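Local coordinates for carbonic anhydrase (Trichomonas vaginalis, PDB 6Y04), which probably catalyses the reversible hydration of carbon dioxide to hydrogencarbonate, as a zinc-dependent enzyme of the beta class, at residues 32-38 and 57-63; 90-96 and 162-168; 144-148 and 177-181. One frame throughout, in Å; residues are numbered along the deposited sequence.

Contact 1: 32-38 and 57-63. With ZN (zinc ion), chain C.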
# COMPACT_ATOMS: atom_id res chain seq x y z
N ILE A 32 -7.13 7.76 -11.62
CA ILE A 32 -7.54 6.46 -11.11
C ILE A 32 -6.68 6.06 -9.91
O ILE A 32 -5.50 6.41 -9.83
CB ILE A 32 -7.54 5.39 -12.22
CG1 ILE A 32 -6.15 5.18 -12.83
CG2 ILE A 32 -8.59 5.72 -13.28
CD1 ILE A 32 -6.08 4.04 -13.81
N ALA A 33 -7.30 5.35 -8.98
CA ALA A 33 -6.61 4.75 -7.85
C ALA A 33 -6.71 3.23 -7.97
O ALA A 33 -7.79 2.70 -8.23
CB ALA A 33 -7.23 5.24 -6.56
N ILE A 34 -5.57 2.55 -7.77
CA ILE A 34 -5.52 1.09 -7.68
C ILE A 34 -5.27 0.69 -6.23
O ILE A 34 -4.31 1.18 -5.62
CB ILE A 34 -4.43 0.51 -8.60
CG1 ILE A 34 -4.41 1.14 -10.00
CG2 ILE A 34 -4.51 -1.01 -8.65
CD1 ILE A 34 -5.63 0.86 -10.86
N VAL A 35 -6.11 -0.21 -5.70
CA VAL A 35 -5.86 -0.86 -4.42
C VAL A 35 -5.52 -2.33 -4.67
O VAL A 35 -6.33 -3.06 -5.23
CB VAL A 35 -7.04 -0.70 -3.43
CG1 VAL A 35 -6.77 -1.39 -2.10
CG2 VAL A 35 -7.41 0.76 -3.21
N THR A 36 -4.33 -2.75 -4.26
CA THR A 36 -3.93 -4.13 -4.50
C THR A 36 -3.15 -4.67 -3.31
O THR A 36 -3.05 -4.01 -2.28
CB THR A 36 -3.28 -4.29 -5.89
OG1 THR A 36 -3.35 -5.68 -6.23
CG2 THR A 36 -1.86 -3.79 -5.96
N CYS A 37 -2.62 -5.89 -3.47
CA CYS A 37 -1.99 -6.61 -2.37
C CYS A 37 -0.49 -6.31 -2.33
O CYS A 37 0.11 -5.89 -3.31
CB CYS A 37 -2.21 -8.11 -2.51
SG CYS A 37 -1.58 -9.01 -1.07
N MET A 38 0.11 -6.56 -1.16
CA MET A 38 1.53 -6.30 -0.97
C MET A 38 2.36 -7.44 -1.57
O MET A 38 3.59 -7.37 -1.53
CB MET A 38 1.85 -6.17 0.52
CG MET A 38 1.75 -7.48 1.26
SD MET A 38 2.14 -7.35 3.01
CE MET A 38 2.22 -9.08 3.46
N ALA A 57 -1.61 6.76 -12.07
CA ALA A 57 -2.50 6.32 -11.01
C ALA A 57 -1.81 6.43 -9.65
O ALA A 57 -0.59 6.41 -9.57
CB ALA A 57 -2.93 4.89 -11.25
N THR A 58 -2.61 6.53 -8.58
CA THR A 58 -2.11 6.20 -7.26
C THR A 58 -2.29 4.70 -7.05
O THR A 58 -3.26 4.12 -7.53
CB THR A 58 -2.81 7.02 -6.16
OG1 THR A 58 -4.22 6.84 -6.31
CG2 THR A 58 -2.47 8.49 -6.21
N VAL A 59 -1.33 4.09 -6.34
CA VAL A 59 -1.37 2.68 -6.03
C VAL A 59 -1.26 2.52 -4.51
O VAL A 59 -0.31 3.02 -3.90
CB VAL A 59 -0.27 1.89 -6.78
CG1 VAL A 59 -0.31 0.40 -6.43
CG2 VAL A 59 -0.35 2.10 -8.28
N ILE A 60 -2.24 1.83 -3.93
CA ILE A 60 -2.37 1.61 -2.50
C ILE A 60 -2.25 0.10 -2.29
O ILE A 60 -2.92 -0.64 -2.99
CB ILE A 60 -3.74 2.15 -2.03
CG1 ILE A 60 -3.88 3.65 -2.32
CG2 ILE A 60 -4.01 1.83 -0.56
CD1 ILE A 60 -5.27 4.09 -2.71
N LYS A 61 -1.37 -0.34 -1.39
CA LYS A 61 -1.15 -1.77 -1.20
C LYS A 61 -1.12 -2.13 0.29
O LYS A 61 -0.40 -1.53 1.07
CB LYS A 61 0.18 -2.22 -1.79
CG LYS A 61 0.38 -2.07 -3.29
CD LYS A 61 1.58 -2.87 -3.71
CE LYS A 61 2.06 -2.59 -5.12
NZ LYS A 61 3.30 -3.35 -5.38
N ALA A 62 -1.86 -3.19 0.63
CA ALA A 62 -1.83 -3.81 1.95
C ALA A 62 -2.05 -5.31 1.78
O ALA A 62 -2.61 -5.74 0.78
CB ALA A 62 -2.89 -3.20 2.84
N ALA A 63 -1.64 -6.08 2.79
CA ALA A 63 -1.86 -7.52 2.80
C ALA A 63 -3.35 -7.82 2.61
O ALA A 63 -4.15 -7.55 3.49
CB ALA A 63 -1.35 -8.11 4.09
ZN ZN C . -2.23 -11.26 -1.21
O HOH W 1 2.78 -5.92 -4.23
O HOH W 2 -0.78 -12.18 -0.18
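A water bridges Cys-37 O and Lys-61 NZ, donating to the carbonyl at 2.8 Å and accepting from the amine at 2.9 Å; the aliphatic chain of the lysine also packs close, its CD 3.4 Å from Cys-37 O. The setting is a beta-alpha-beta unit of the beta-class carbonic anhydrase sheet, in which strands 32-36 and 57-61 run parallel, linked in sequence through helix 46-49. Their backbones alternate as donor and acceptor; Thr-36 N, for instance, gives a nearly straight bond to Ile-60 O, 2.8 Å away. The ladder continues beyond Lys-61, where Ala-62 N reaches back to Thr-36 O.

Side chains divide between the two faces. On one, Val-35 CG2 packs on Ile-60 CD1 at 4.0 Å, and both side chains press on Leu-79 of helix 74-85; Thr-58 OG1, lying against Ala-33 CB, has its polar partner in Ser-82 OG of that helix. On the other, Thr-36 and Lys-61 lie side by side and point the same way, Thr-36 CG2 being 3.9 Å from Lys-61 CG. With OG1 anti to the backbone N (chi1 -161°), Thr-36 offers this methyl to the lysine while its hydroxyl bonds to Met-94 O on the next strand. Strand 57-61 also faces the second subunit, whose Thr-40 OG1 bonds to Ala-57 O.

At Cys-37 and Met-38 the chain comes to the zinc site. Met-38 lays SD and CE against Ala-63 CB, and Cys-37 holds SG anti to its backbone N (chi1 -174°), toward the metal. His-96, Cys-99 and a water complete the site, in which Cys-37 SG binds zinc at 2.3 Å.

Contact 2: 90-96 and 162-168. With ZN (zinc ion), chain C.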
# COMPACT_ATOMS: atom_id res chain seq x y z
N GLU A 90 -11.96 7.40 -10.32
CA GLU A 90 -12.30 5.98 -10.39
C GLU A 90 -11.41 5.19 -9.45
O GLU A 90 -10.21 5.46 -9.34
CB GLU A 90 -12.15 5.47 -11.82
CG GLU A 90 -13.19 6.03 -12.79
CD GLU A 90 -13.21 5.40 -14.18
OE1 GLU A 90 -13.25 4.15 -14.26
OE2 GLU A 90 -13.17 6.15 -15.18
N ILE A 91 -12.00 4.19 -8.78
CA ILE A 91 -11.23 3.33 -7.90
C ILE A 91 -11.33 1.89 -8.41
O ILE A 91 -12.42 1.38 -8.64
CB ILE A 91 -11.70 3.44 -6.43
CG1 ILE A 91 -11.57 4.87 -5.88
CG2 ILE A 91 -10.99 2.43 -5.54
CD1 ILE A 91 -12.31 5.09 -4.57
N PHE A 92 -10.16 1.25 -8.58
CA PHE A 92 -10.09 -0.16 -8.90
C PHE A 92 -9.53 -0.92 -7.70
O PHE A 92 -8.40 -0.65 -7.27
CB PHE A 92 -9.19 -0.39 -10.11
CG PHE A 92 -9.69 0.25 -11.38
CD1 PHE A 92 -9.54 1.61 -11.59
CD2 PHE A 92 -10.32 -0.51 -12.35
CE1 PHE A 92 -10.01 2.21 -12.76
CE2 PHE A 92 -10.78 0.08 -13.52
CZ PHE A 92 -10.63 1.44 -13.72
N ILE A 93 -10.31 -1.87 -7.18
CA ILE A 93 -9.83 -2.77 -6.15
C ILE A 93 -9.48 -4.12 -6.78
O ILE A 93 -10.34 -4.79 -7.35
CB ILE A 93 -10.84 -2.88 -4.99
CG1 ILE A 93 -11.02 -1.51 -4.32
CG2 ILE A 93 -10.42 -3.94 -3.99
CD1 ILE A 93 -12.38 -1.31 -3.72
N MET A 94 -8.20 -4.50 -6.67
CA MET A 94 -7.68 -5.64 -7.41
C MET A 94 -7.05 -6.65 -6.45
O MET A 94 -5.93 -6.46 -5.97
CB MET A 94 -6.65 -5.18 -8.45
CG MET A 94 -6.05 -6.33 -9.22
SD MET A 94 -5.20 -5.79 -10.70
CE MET A 94 -3.79 -4.96 -9.97
N GLY A 95 -7.79 -7.74 -6.21
CA GLY A 95 -7.31 -8.87 -5.43
C GLY A 95 -6.59 -9.88 -6.32
O GLY A 95 -6.47 -9.68 -7.53
N HIS A 96 -6.11 -10.97 -5.72
CA HIS A 96 -5.38 -11.96 -6.49
C HIS A 96 -5.61 -13.35 -5.93
O HIS A 96 -5.86 -13.52 -4.73
CB HIS A 96 -3.89 -11.60 -6.55
CG HIS A 96 -3.17 -11.76 -5.25
ND1 HIS A 96 -2.31 -12.80 -5.01
CD2 HIS A 96 -3.20 -11.02 -4.11
CE1 HIS A 96 -1.82 -12.70 -3.80
NE2 HIS A 96 -2.35 -11.63 -3.22
N PRO A 162 -17.06 5.75 -9.47
CA PRO A 162 -17.14 4.30 -9.67
C PRO A 162 -16.08 3.50 -8.90
O PRO A 162 -14.93 3.91 -8.80
CB PRO A 162 -16.95 4.12 -11.19
CG PRO A 162 -16.40 5.44 -11.69
CD PRO A 162 -16.93 6.49 -10.73
N ILE A 163 -16.52 2.36 -8.35
CA ILE A 163 -15.63 1.42 -7.69
C ILE A 163 -15.72 0.06 -8.37
O ILE A 163 -16.76 -0.60 -8.31
CB ILE A 163 -15.94 1.33 -6.18
CG1 ILE A 163 -15.95 2.72 -5.54
CG2 ILE A 163 -14.93 0.41 -5.50
CD1 ILE A 163 -16.92 2.83 -4.41
N HIS A 164 -14.60 -0.34 -8.99
CA HIS A 164 -14.50 -1.58 -9.74
C HIS A 164 -13.77 -2.64 -8.93
O HIS A 164 -12.99 -2.33 -8.03
CB HIS A 164 -13.79 -1.37 -11.09
CG HIS A 164 -14.18 -0.12 -11.79
ND1 HIS A 164 -15.30 -0.04 -12.58
CD2 HIS A 164 -13.60 1.10 -11.83
CE1 HIS A 164 -15.40 1.18 -13.07
NE2 HIS A 164 -14.37 1.90 -12.62
N GLY A 165 -14.02 -3.90 -9.28
CA GLY A 165 -13.35 -5.03 -8.66
C GLY A 165 -12.68 -5.90 -9.72
O GLY A 165 -13.32 -6.29 -10.68
N LEU A 166 -11.39 -6.15 -9.52
CA LEU A 166 -10.60 -6.96 -10.44
C LEU A 166 -9.91 -8.08 -9.67
O LEU A 166 -9.66 -7.97 -8.47
CB LEU A 166 -9.56 -6.07 -11.13
CG LEU A 166 -10.10 -4.85 -11.87
CD1 LEU A 166 -8.96 -4.06 -12.50
CD2 LEU A 166 -11.12 -5.24 -12.93
N LEU A 167 -9.59 -9.14 -10.41
CA LEU A 167 -8.80 -10.24 -9.90
C LEU A 167 -7.63 -10.45 -10.86
O LEU A 167 -7.81 -10.53 -12.07
CB LEU A 167 -9.69 -11.48 -9.79
CG LEU A 167 -8.98 -12.79 -9.46
CD1 LEU A 167 -8.75 -12.92 -7.96
CD2 LEU A 167 -9.77 -13.99 -9.97
N ILE A 168 -6.41 -10.47 -10.29
CA ILE A 168 -5.22 -10.76 -11.06
C ILE A 168 -4.65 -12.10 -10.59
O ILE A 168 -4.71 -12.43 -9.41
CB ILE A 168 -4.18 -9.61 -11.00
CG1 ILE A 168 -2.98 -9.87 -11.91
CG2 ILE A 168 -3.75 -9.31 -9.57
CD1 ILE A 168 -2.06 -8.69 -12.11
ZN ZN C . -2.23 -11.26 -1.21
O HOH W 2 -0.78 -12.18 -0.18
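Strands 90-96 and 163-168 run parallel with their axes at 29° to each other, residue facing residue from Ile-91 opposite Ile-163 to His-96 opposite Ile-168. They are neighbours in the mainly parallel sheet of the beta-class carbonic anhydrase fold, joined by a long, largely helical connection. Ile-91, Ile-93 and Gly-95 turn their N-H and C=O groups to this partner, meeting Pro-162, His-164, Leu-166 and Ile-168 in a regular ladder. The bond from Gly-95 N to Leu-166 O is the most bent of the ladder, at 138°.

Phe-92 and His-164 lie side by side and form an offset stack, ring centroids 4.4 Å apart. The planes are tilted against each other, and His-164 CD2 sits over one face of the phenylalanine, toward its rim and 3.4 Å from Phe-92 CE2. Polar contacts at both nitrogens fix the turn of the imidazole. His-164 NE2 donates to Glu-90 OE1 at 3.0 Å, reaching the anti side of the carboxylate, while ND1 is hydrogen-bonded to Gly-181 N. This pattern is consistent with a neutral ring protonated at NE2. Glu-90 OE1 has its stronger partner in Tyr-182 OH, so the C-terminal residues tie down both side chains.

Farther along the same face, Met-94 crosses Leu-166 and Ile-168, its CG 3.8 Å from Ile-168 CG2. The other face carries Ile-93 CD1 at 3.6 Å from Ile-163 CG2, where both isoleucines also touch Val-151 of helix 140-152. At the end of the strand His-96 sets CG between its backbone N and carbonyl carbon (chi1 70°), a turn that leads the ring away from Ile-168. The imidazole thus reaches the metal, and His-96 NE2 binds zinc at 2.0 Å.

Contact 3: 144-148 and 177-181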
# COMPACT_ATOMS: atom_id res chain seq x y z
N ILE A 144 -12.88 -9.23 -2.63
CA ILE A 144 -13.00 -8.18 -3.63
C ILE A 144 -14.42 -7.61 -3.59
O ILE A 144 -14.60 -6.40 -3.47
CB ILE A 144 -12.63 -8.68 -5.04
CG1 ILE A 144 -11.13 -8.98 -5.18
CG2 ILE A 144 -13.09 -7.69 -6.10
CD1 ILE A 144 -10.81 -9.98 -6.27
N LYS A 145 -15.41 -8.51 -3.67
CA LYS A 145 -16.81 -8.12 -3.69
C LYS A 145 -17.16 -7.31 -2.44
O LYS A 145 -17.84 -6.29 -2.53
CB LYS A 145 -17.70 -9.37 -3.83
CG LYS A 145 -17.91 -9.85 -5.26
CD LYS A 145 -18.38 -11.30 -5.38
CE LYS A 145 -18.85 -11.63 -6.78
NZ LYS A 145 -18.97 -13.09 -7.01
N ASN A 146 -16.67 -7.77 -1.28
CA ASN A 146 -16.96 -7.16 0.01
C ASN A 146 -16.23 -5.82 0.15
O ASN A 146 -16.76 -4.87 0.72
CB ASN A 146 -16.65 -8.14 1.15
CG ASN A 146 -17.20 -7.71 2.49
OD1 ASN A 146 -18.32 -8.07 2.84
ND2 ASN A 146 -16.44 -6.94 3.25
N SER A 147 -15.01 -5.75 -0.39
CA SER A 147 -14.21 -4.54 -0.32
C SER A 147 -14.85 -3.45 -1.17
O SER A 147 -14.95 -2.31 -0.74
CB SER A 147 -12.80 -4.80 -0.73
OG SER A 147 -12.11 -5.44 0.32
N VAL A 148 -15.28 -3.83 -2.38
CA VAL A 148 -15.97 -2.91 -3.27
C VAL A 148 -17.24 -2.39 -2.59
O VAL A 148 -17.61 -1.24 -2.78
CB VAL A 148 -16.24 -3.54 -4.65
CG1 VAL A 148 -17.13 -2.67 -5.52
CG2 VAL A 148 -14.95 -3.86 -5.37
N THR A 177 -12.35 -9.14 -14.72
CA THR A 177 -13.29 -8.21 -14.11
C THR A 177 -14.24 -8.97 -13.19
O THR A 177 -14.79 -10.00 -13.57
CB THR A 177 -14.03 -7.43 -15.21
OG1 THR A 177 -13.02 -6.75 -15.96
CG2 THR A 177 -15.03 -6.42 -14.70
N ILE A 178 -14.42 -8.45 -11.97
CA ILE A 178 -15.34 -9.05 -11.02
C ILE A 178 -16.56 -8.13 -10.87
O ILE A 178 -17.69 -8.59 -11.02
CB ILE A 178 -14.64 -9.32 -9.67
CG1 ILE A 178 -13.35 -10.14 -9.85
CG2 ILE A 178 -15.59 -9.97 -8.68
CD1 ILE A 178 -13.54 -11.53 -10.44
N ILE A 179 -16.31 -6.84 -10.59
CA ILE A 179 -17.38 -5.86 -10.52
C ILE A 179 -17.08 -4.68 -11.43
O ILE A 179 -15.99 -4.12 -11.37
CB ILE A 179 -17.65 -5.42 -9.06
CG1 ILE A 179 -18.21 -6.57 -8.23
CG2 ILE A 179 -18.57 -4.21 -9.01
CD1 ILE A 179 -18.29 -6.28 -6.74
N ASN A 180 -18.05 -4.31 -12.27
CA ASN A 180 -18.00 -3.09 -13.07
C ASN A 180 -18.81 -2.02 -12.34
O ASN A 180 -20.00 -2.21 -12.10
CB ASN A 180 -18.54 -3.34 -14.48
CG ASN A 180 -18.62 -2.11 -15.36
OD1 ASN A 180 -18.97 -1.02 -14.90
ND2 ASN A 180 -18.29 -2.27 -16.63
N GLY A 181 -18.17 -0.90 -11.99
CA GLY A 181 -18.75 0.04 -11.05
C GLY A 181 -19.38 1.28 -11.68
O GLY A 181 -19.73 2.20 -10.96
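Ile-178 and Ile-179 meet Ile-144, Lys-145 and Val-148 through aliphatic carbons alone: no ring, carboxylate or side-chain amide offers a face or an edge to this contact. Ile-179 lies against both Lys-145 and Val-148. Its CD1 comes 3.9 Å from Lys-145 CA and stays equally close to CG of the same lysine. From the next turn of the helix Val-148 reaches toward it, tip to tip, with Val-148 CG1 4.0 Å from Ile-179 CD1. The extended arm of Ile-179, with chi2 at 171°, carries that methyl so far out.

Two consecutive strand residues would normally point to opposite sides of a sheet, yet here both isoleucines turn toward the helix. The reason is a classic beta bulge, in which Ile-178 and Ile-179 together face Gly-165 on strand 163-168; the psi of Ile-178, -52°, marks the kink. In this way the antiparallel strand 175-179, outermost in this chain's sheet, is brought against helix 140-152, which also packs on Leu-167 and Ile-163 through Ile-144 and Val-148.

Ile-178 takes the other end of the patch. Its CB lies 4.2 Å from Ile-144 CG2, on the more buried side. Toward solvent, the long chain of Lys-145 crosses Ile-178 at about a right angle, and Lys-145 CE stands 4.1 Å from Ile-178 CG2.

The three contacts step across one sheet, from strand 57-61 to strand 175-179, the outermost strands within this chain. Contacts 1 and 2, centred about 9 Å apart, are joined where strand 32-36 of contact 1 runs beside strand 90-96 of contact 2, with a probable hydrogen bond from Met-94 N to Val-35 O, 2.8 Å. Cys-37 of 32-38 and His-96 at the end of 90-96 both bind the zinc, and Cys-37 CB packs 3.5 Å from His-96 CD2. Contact 3 touches contact 2, their centres about 6 Å apart: Gly-165 O lies 2.7 Å from Ile-178 N. It stands back from the metal, the side chain of Ile-144 being about 10 Å from the zinc, and does not touch contact 1.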